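Pks18 (Mycobacterium tuberculosis, PDB 1TED) probably extends medium- and long-chain aliphatic acyl-CoA starters with malonyl-CoA, as a homodimeric type III polyketide synthase, to make tri- and tetraketide alpha-pyrones. Local coordinates at residues V114-D119 against I202-V207; G150-I155 against R167-F172. One frame throughout, in Å; residues are numbered along the deposited sequence.

Interaction 1: residues V114-D119 against I202-V207; sequences VPLAVD and IELCSV. With MYR (myristic acid), chain E.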
ATOM      1  N   VAL A 114      17.132  -3.127  -1.047  1.00 30.23           N
ATOM      2  CA  VAL A 114      17.149  -4.391  -1.777  1.00 29.88           C
ATOM      3  C   VAL A 114      18.019  -5.479  -1.142  1.00 29.14           C
ATOM      4  O   VAL A 114      17.526  -6.554  -0.807  1.00 29.09           O
ATOM      5  CB  VAL A 114      17.590  -4.172  -3.248  1.00 31.06           C
ATOM      6  CG1 VAL A 114      17.735  -5.516  -3.962  1.00 29.48           C
ATOM      7  CG2 VAL A 114      16.579  -3.272  -3.962  1.00 29.59           C
ATOM      8  N   PRO A 115      19.328  -5.217  -0.978  1.00 28.55           N
ATOM      9  CA  PRO A 115      20.234  -6.206  -0.374  1.00 28.03           C
ATOM     10  C   PRO A 115      19.730  -6.711   0.979  1.00 26.85           C
ATOM     11  O   PRO A 115      19.719  -7.915   1.246  1.00 26.28           O
ATOM     12  CB  PRO A 115      21.541  -5.428  -0.226  1.00 26.98           C
ATOM     13  CG  PRO A 115      21.481  -4.458  -1.342  1.00 27.74           C
ATOM     14  CD  PRO A 115      20.058  -3.992  -1.340  1.00 27.40           C
ATOM     15  N   LEU A 116      19.320  -5.772   1.827  1.00 26.16           N
ATOM     16  CA  LEU A 116      18.833  -6.105   3.155  1.00 25.88           C
ATOM     17  C   LEU A 116      17.536  -6.907   3.159  1.00 25.04           C
ATOM     18  O   LEU A 116      17.403  -7.862   3.920  1.00 25.76           O
ATOM     19  CB  LEU A 116      18.648  -4.828   3.982  1.00 27.49           C
ATOM     20  CG  LEU A 116      18.197  -5.040   5.430  1.00 27.26           C
ATOM     21  CD1 LEU A 116      19.235  -5.857   6.183  1.00 24.87           C
ATOM     22  CD2 LEU A 116      18.003  -3.697   6.091  1.00 27.96           C
ATOM     23  N   ALA A 117      16.583  -6.519   2.314  1.00 25.23           N
ATOM     24  CA  ALA A 117      15.296  -7.218   2.246  1.00 25.27           C
ATOM     25  C   ALA A 117      15.448  -8.606   1.625  1.00 24.50           C
ATOM     26  O   ALA A 117      14.806  -9.556   2.063  1.00 25.63           O
ATOM     27  CB  ALA A 117      14.274  -6.389   1.454  1.00 23.59           C
ATOM     28  N   VAL A 118      16.290  -8.720   0.604  1.00 23.40           N
ATOM     29  CA  VAL A 118      16.526 -10.007  -0.032  1.00 22.22           C
ATOM     30  C   VAL A 118      17.163 -10.952   0.990  1.00 22.13           C
ATOM     31  O   VAL A 118      16.781 -12.115   1.097  1.00 24.15           O
ATOM     32  CB  VAL A 118      17.450  -9.854  -1.265  1.00 24.50           C
ATOM     33  CG1 VAL A 118      17.950 -11.224  -1.737  1.00 21.71           C
ATOM     34  CG2 VAL A 118      16.686  -9.152  -2.390  1.00 21.82           C
ATOM     35  N   ASP A 119      18.111 -10.444   1.764  0.50 20.33           N
ATOM     36  CA  ASP A 119      18.771 -11.263   2.766  0.50 20.51           C
ATOM     37  C   ASP A 119      17.822 -11.743   3.872  0.50 20.00           C
ATOM     38  O   ASP A 119      17.766 -12.935   4.173  0.50 16.67           O
ATOM     39  CB  ASP A 119      19.952 -10.488   3.361  0.50 23.96           C
ATOM     40  CG  ASP A 119      20.549 -11.165   4.589  1.00 28.82           C
ATOM     41  OD1 ASP A 119      20.572 -12.414   4.650  1.00 27.71           O
ATOM     42  OD2 ASP A 119      21.017 -10.435   5.490  1.00 32.93           O
ATOM     43  N   ILE A 202      10.488  -3.150   5.601  1.00 26.35           N
ATOM     44  CA  ILE A 202      11.833  -2.616   5.435  1.00 27.08           C
ATOM     45  C   ILE A 202      11.784  -1.123   5.715  1.00 27.31           C
ATOM     46  O   ILE A 202      11.018  -0.382   5.097  1.00 26.51           O
ATOM     47  CB  ILE A 202      12.348  -2.875   3.989  1.00 27.07           C
ATOM     48  CG1 ILE A 202      13.677  -2.155   3.754  1.00 28.81           C
ATOM     49  CG2 ILE A 202      11.300  -2.435   2.979  1.00 26.30           C
ATOM     50  CD1 ILE A 202      14.881  -2.868   4.340  1.00 28.15           C
ATOM     51  N   GLU A 203      12.601  -0.672   6.651  1.00 26.93           N
ATOM     52  CA  GLU A 203      12.568   0.729   6.997  1.00 27.64           C
ATOM     53  C   GLU A 203      13.969   1.318   7.030  1.00 28.62           C
ATOM     54  O   GLU A 203      14.839   0.866   7.782  1.00 28.19           O
ATOM     55  CB  GLU A 203      11.854   0.884   8.342  1.00 29.59           C
ATOM     56  CG  GLU A 203      10.789   1.973   8.378  1.00 33.79           C
ATOM     57  CD  GLU A 203       9.563   1.694   7.504  1.00 33.26           C
ATOM     58  OE1 GLU A 203       8.791   0.760   7.818  1.00 34.81           O
ATOM     59  OE2 GLU A 203       9.367   2.422   6.510  1.00 30.50           O
ATOM     60  N   LEU A 204      14.179   2.318   6.183  1.00 28.63           N
ATOM     61  CA  LEU A 204      15.462   2.995   6.069  1.00 30.55           C
ATOM     62  C   LEU A 204      15.336   4.482   6.351  1.00 31.04           C
ATOM     63  O   LEU A 204      15.269   5.300   5.428  1.00 31.98           O
ATOM     64  CB  LEU A 204      16.038   2.791   4.666  1.00 31.16           C
ATOM     65  CG  LEU A 204      16.987   1.610   4.478  1.00 33.82           C
ATOM     66  CD1 LEU A 204      16.420   0.374   5.128  1.00 33.04           C
ATOM     67  CD2 LEU A 204      17.229   1.393   2.984  1.00 36.36           C
ATOM     68  N   CYS A 205      15.309   4.824   7.633  1.00 31.60           N
ATOM     69  CA  CYS A 205      15.195   6.210   8.061  1.00 31.42           C
ATOM     70  C   CYS A 205      16.459   7.026   7.760  1.00 31.63           C
ATOM     71  O   CYS A 205      16.367   8.156   7.286  1.00 29.90           O
ATOM     72  CB  CYS A 205      14.891   6.268   9.567  1.00 31.71           C
ATOM     73  SG  CYS A 205      13.318   5.516  10.075  1.00 31.63           S
ATOM     74  N   SER A 206      17.628   6.448   8.039  1.00 32.45           N
ATOM     75  CA  SER A 206      18.907   7.129   7.823  1.00 32.68           C
ATOM     76  C   SER A 206      18.993   7.785   6.450  1.00 32.55           C
ATOM     77  O   SER A 206      19.674   8.792   6.269  1.00 32.82           O
ATOM     78  CB  SER A 206      20.081   6.147   8.014  1.00 35.18           C
ATOM     79  OG  SER A 206      20.153   5.162   6.989  1.00 36.14           O
ATOM     80  N   VAL A 207      18.282   7.211   5.490  1.00 32.37           N
ATOM     81  CA  VAL A 207      18.260   7.715   4.131  1.00 32.71           C
ATOM     82  C   VAL A 207      17.529   9.052   4.008  1.00 31.83           C
ATOM     83  O   VAL A 207      17.714   9.777   3.029  1.00 31.73           O
ATOM     84  CB  VAL A 207      17.625   6.654   3.196  1.00 33.89           C
ATOM     85  CG1 VAL A 207      16.899   7.301   2.052  1.00 37.73           C
ATOM     86  CG2 VAL A 207      18.708   5.755   2.661  1.00 34.51           C
TER
HETATM   87  C1  MYR E3045      21.126  10.498  12.968  1.00 54.00           C
HETATM   88  O1  MYR E3045      22.004   9.793  13.460  1.00 54.28           O
HETATM   89  O2  MYR E3045      20.850  11.575  13.498  1.00 54.78           O
HETATM   90  C2  MYR E3045      20.384  10.047  11.708  1.00 53.49           C
HETATM   91  C3  MYR E3045      18.920   9.731  12.019  1.00 51.31           C
HETATM   92  C4  MYR E3045      18.182   9.249  10.767  1.00 48.26           C
HETATM   93  C5  MYR E3045      16.705   8.975  11.058  1.00 45.41           C
HETATM   94  C6  MYR E3045      15.936  10.245  11.433  1.00 42.55           C
HETATM   95  C7  MYR E3045      15.776  11.213  10.256  1.00 40.21           C
HETATM   96  C8  MYR E3045      14.859  10.655   9.165  1.00 38.57           C
HETATM   97  C9  MYR E3045      13.431  10.450   9.676  1.00 38.26           C
HETATM   98  C10 MYR E3045      12.570   9.760   8.618  1.00 37.39           C
HETATM   99  C11 MYR E3045      11.160   9.496   9.149  1.00 39.06           C
HETATM  100  C12 MYR E3045      10.310   8.758   8.113  1.00 37.48           C
HETATM  101  C13 MYR E3045       8.929   8.435   8.687  1.00 38.37           C
HETATM  102  C14 MYR E3045       8.080   7.661   7.678  1.00 40.58           C
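L116 reaches from helix 102-125 to the sheet and lays its CD2 methyl against the CD1 methyl of I202, 3.7 Å away, the two side chains meeting at a slant. In both, the first torsion sends the branch anti to the backbone N (CG of L116, chi1 -177°; CG1 of I202, chi1 172°), which carries each terminal methyl to the other segment. This pair is the tight part. Around it the fit is looser: L204 CD1 stands 4.5 Å from L116 CD2, and A117 CB lies 4.6 Å from I202 CD1. No hydrogen bond spans the segments, so apolar packing alone joins them here. L116 is partly exposed and its neighbour P115 exposed, while I202 and L204 are buried; C228 of strand 226-236 touches both L116 and I202. E203 points away from the helix, and its carboxylate is taken up by S143 N, T144 OG1 and S349 OG. C205 and S206, which follow in the chain, line the bound myristic acid: C205 O comes within 3.5 Å of its C8, and C205 CB within 3.6 Å of its C5. A helix packed on one face of a mixed sheet, with the acyl-binding tunnel running past residues that follow a central strand, fits the layered alpha/beta thiolase fold of the chalcone synthase family.

Interaction 2: residues G150-I155 against R167-F172; sequences GVDVAI and RVVVNF
With chi1 at 67°, CG of D152 sits between its backbone N and carbonyl carbon, which directs the carboxylate of helix 151-159 at strand 166-171; from the strand, R167, bent at chi3 (-75°), turns its guanidinium to meet it. The salt bridge rests on one hydrogen bond, R167 NH1 to D152 OD2, 2.9 Å long and fairly straight at 153°. OD2 lies near the guanidinium plane, at its edge, and the N-H comes nearly in line with the C-O bond. The two planes are tilted against each other, so this is a single-atom grip and no flat, two-pronged pairing. The same oxygen also lies beside the aliphatic part of the arginine, 3.5 Å from R167 CD. V169 CG2 meets the carboxylate crosswise, 3.9 Å from D152 CG, and V153 CG2 packs obliquely on R167 NH1 at 3.8 Å; these methyls lie against the buried pair, and L138 of strand 135-142 touches both residues. D152 belongs to the first turn, with G150 as N-cap, where the helix end would probably favour a negative carboxylate. The other terminal nitrogen of R167, NH2, is held by T382 OG1 of the second subunit, so the arginine bridges the helix and the dimer interface. Helix 151-159 is the crossover of a beta-alpha-beta unit: it links strand 135-142 to the parallel, adjacent strand 166-171, outermost in the sheet within this chain and next to the second subunit, and V151 packs on F109 and A113 of helix 102-125.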
ATOM      1  N   GLY A 150       9.800  -1.478  -7.282  1.00 32.77           N
ATOM      2  CA  GLY A 150      10.347  -1.384  -5.944  1.00 30.49           C
ATOM      3  C   GLY A 150      11.093  -2.583  -5.401  1.00 30.51           C
ATOM      4  O   GLY A 150      11.567  -3.458  -6.136  1.00 31.54           O
ATOM      5  N   VAL A 151      11.194  -2.614  -4.081  1.00 28.32           N
ATOM      6  CA  VAL A 151      11.876  -3.684  -3.385  1.00 27.69           C
ATOM      7  C   VAL A 151      11.150  -5.011  -3.561  1.00 27.74           C
ATOM      8  O   VAL A 151      11.791  -6.058  -3.615  1.00 28.68           O
ATOM      9  CB  VAL A 151      12.010  -3.329  -1.894  1.00 25.72           C
ATOM     10  CG1 VAL A 151      12.650  -4.458  -1.123  1.00 22.93           C
ATOM     11  CG2 VAL A 151      12.839  -2.063  -1.766  1.00 23.48           C
ATOM     12  N   ASP A 152       9.822  -4.969  -3.677  1.00 29.17           N
ATOM     13  CA  ASP A 152       9.037  -6.196  -3.863  1.00 30.11           C
ATOM     14  C   ASP A 152       9.413  -6.942  -5.152  1.00 29.85           C
ATOM     15  O   ASP A 152       9.606  -8.163  -5.138  1.00 30.22           O
ATOM     16  CB  ASP A 152       7.529  -5.892  -3.844  1.00 29.13           C
ATOM     17  CG  ASP A 152       7.069  -5.059  -5.031  1.00 30.88           C
ATOM     18  OD1 ASP A 152       7.643  -3.976  -5.289  1.00 29.88           O
ATOM     19  OD2 ASP A 152       6.105  -5.491  -5.704  1.00 31.81           O
ATOM     20  N   VAL A 153       9.528  -6.216  -6.259  1.00 29.42           N
ATOM     21  CA  VAL A 153       9.904  -6.846  -7.520  1.00 31.07           C
ATOM     22  C   VAL A 153      11.273  -7.542  -7.406  1.00 31.85           C
ATOM     23  O   VAL A 153      11.434  -8.685  -7.843  1.00 33.82           O
ATOM     24  CB  VAL A 153       9.948  -5.814  -8.675  1.00 29.11           C
ATOM     25  CG1 VAL A 153      10.557  -6.435  -9.906  1.00 28.18           C
ATOM     26  CG2 VAL A 153       8.541  -5.326  -8.989  1.00 28.54           C
ATOM     27  N   ALA A 154      12.248  -6.861  -6.809  1.00 31.44           N
ATOM     28  CA  ALA A 154      13.593  -7.416  -6.645  1.00 30.94           C
ATOM     29  C   ALA A 154      13.632  -8.679  -5.777  1.00 29.84           C
ATOM     30  O   ALA A 154      14.466  -9.551  -5.995  1.00 28.17           O
ATOM     31  CB  ALA A 154      14.537  -6.349  -6.067  1.00 30.98           C
ATOM     32  N   ILE A 155      12.743  -8.771  -4.791  1.00 30.85           N
ATOM     33  CA  ILE A 155      12.682  -9.947  -3.927  1.00 28.10           C
ATOM     34  C   ILE A 155      12.268 -11.185  -4.743  1.00 29.57           C
ATOM     35  O   ILE A 155      12.894 -12.246  -4.662  1.00 28.69           O
ATOM     36  CB  ILE A 155      11.673  -9.736  -2.771  1.00 27.19           C
ATOM     37  CG1 ILE A 155      12.190  -8.640  -1.822  1.00 26.91           C
ATOM     38  CG2 ILE A 155      11.465 -11.039  -2.018  1.00 26.95           C
ATOM     39  CD1 ILE A 155      11.307  -8.365  -0.600  1.00 20.27           C
ATOM     40  N   ARG A 167       1.192  -9.621  -5.399  1.00 26.17           N
ATOM     41  CA  ARG A 167       1.956  -8.644  -4.634  1.00 26.64           C
ATOM     42  C   ARG A 167       1.123  -7.444  -4.233  1.00 27.72           C
ATOM     43  O   ARG A 167       0.250  -6.993  -4.986  1.00 28.68           O
ATOM     44  CB  ARG A 167       3.178  -8.181  -5.428  1.00 26.08           C
ATOM     45  CG  ARG A 167       4.250  -9.254  -5.556  1.00 29.38           C
ATOM     46  CD  ARG A 167       5.399  -8.815  -6.458  1.00 32.06           C
ATOM     47  NE  ARG A 167       5.030  -8.845  -7.872  1.00 31.87           N
ATOM     48  CZ  ARG A 167       4.856  -7.768  -8.631  1.00 32.57           C
ATOM     49  NH1 ARG A 167       5.017  -6.552  -8.124  1.00 27.73           N
ATOM     50  NH2 ARG A 167       4.509  -7.914  -9.903  1.00 31.33           N
ATOM     51  N   VAL A 168       1.400  -6.944  -3.033  1.00 27.87           N
ATOM     52  CA  VAL A 168       0.716  -5.788  -2.475  1.00 28.36           C
ATOM     53  C   VAL A 168       1.731  -4.909  -1.740  1.00 28.04           C
ATOM     54  O   VAL A 168       2.423  -5.367  -0.834  1.00 27.13           O
ATOM     55  CB  VAL A 168      -0.383  -6.223  -1.480  1.00 29.70           C
ATOM     56  CG1 VAL A 168      -1.091  -4.996  -0.906  1.00 30.73           C
ATOM     57  CG2 VAL A 168      -1.379  -7.137  -2.174  1.00 29.05           C
ATOM     58  N   VAL A 169       1.829  -3.646  -2.140  1.00 28.59           N
ATOM     59  CA  VAL A 169       2.756  -2.729  -1.490  1.00 29.24           C
ATOM     60  C   VAL A 169       1.989  -1.781  -0.562  1.00 29.77           C
ATOM     61  O   VAL A 169       1.076  -1.073  -0.990  1.00 30.42           O
ATOM     62  CB  VAL A 169       3.556  -1.920  -2.533  1.00 27.42           C
ATOM     63  CG1 VAL A 169       4.461  -0.915  -1.852  1.00 28.39           C
ATOM     64  CG2 VAL A 169       4.384  -2.857  -3.365  1.00 26.80           C
ATOM     65  N   VAL A 170       2.373  -1.789   0.712  1.00 30.57           N
ATOM     66  CA  VAL A 170       1.740  -0.967   1.740  1.00 30.10           C
ATOM     67  C   VAL A 170       2.643   0.163   2.208  1.00 29.47           C
ATOM     68  O   VAL A 170       3.596  -0.064   2.952  1.00 29.48           O
ATOM     69  CB  VAL A 170       1.371  -1.819   2.961  1.00 31.42           C
ATOM     70  CG1 VAL A 170       0.763  -0.943   4.046  1.00 31.65           C
ATOM     71  CG2 VAL A 170       0.401  -2.904   2.550  1.00 31.39           C
ATOM     72  N   ASN A 171       2.318   1.378   1.780  1.00 28.54           N
ATOM     73  CA  ASN A 171       3.089   2.558   2.128  1.00 29.82           C
ATOM     74  C   ASN A 171       2.346   3.511   3.063  1.00 29.80           C
ATOM     75  O   ASN A 171       1.111   3.559   3.075  1.00 28.96           O
ATOM     76  CB  ASN A 171       3.482   3.325   0.861  1.00 32.92           C
ATOM     77  CG  ASN A 171       4.399   2.530  -0.045  1.00 36.68           C
ATOM     78  OD1 ASN A 171       5.502   2.141   0.345  1.00 38.43           O
ATOM     79  ND2 ASN A 171       3.947   2.284  -1.268  1.00 39.31           N
ATOM     80  N   PHE A 172       3.122   4.263   3.841  1.00 27.57           N
ATOM     81  CA  PHE A 172       2.611   5.265   4.773  1.00 26.97           C
ATOM     82  C   PHE A 172       1.592   4.852   5.828  1.00 27.52           C
ATOM     83  O   PHE A 172       0.738   5.655   6.225  1.00 27.94           O
ATOM     84  CB  PHE A 172       2.078   6.477   3.995  1.00 24.34           C
ATOM     85  CG  PHE A 172       3.078   7.597   3.868  1.00 23.38           C
ATOM     86  CD1 PHE A 172       4.424   7.380   4.148  1.00 21.98           C
ATOM     87  CD2 PHE A 172       2.674   8.867   3.471  1.00 23.63           C
ATOM     88  CE1 PHE A 172       5.355   8.414   4.038  1.00 22.14           C
ATOM     89  CE2 PHE A 172       3.594   9.907   3.358  1.00 23.27           C
ATOM     90  CZ  PHE A 172       4.939   9.678   3.644  1.00 24.81           C
TER

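Both contacts are buried and set helices against the same mixed sheet, on strands separated by strand 135-142. Interaction 1 is purely apolar and joins a helix to a strand far along the chain; interaction 2, nested within that loop in sequence, holds the crossover helix to its following strand by a charged pair, on the outermost strand within this chain, beside the second subunit. The helices of the two also touch: A117 CB rests 3.6 Å from V151 CG1, and V114 CG1 3.9 Å from A154 CB, tying the two contacts into one layer. Segment 202-207 reaches the bound myristic acid through C205 and S206, whereas the side chain of V169 is about 13 Å from a bound myristic acid.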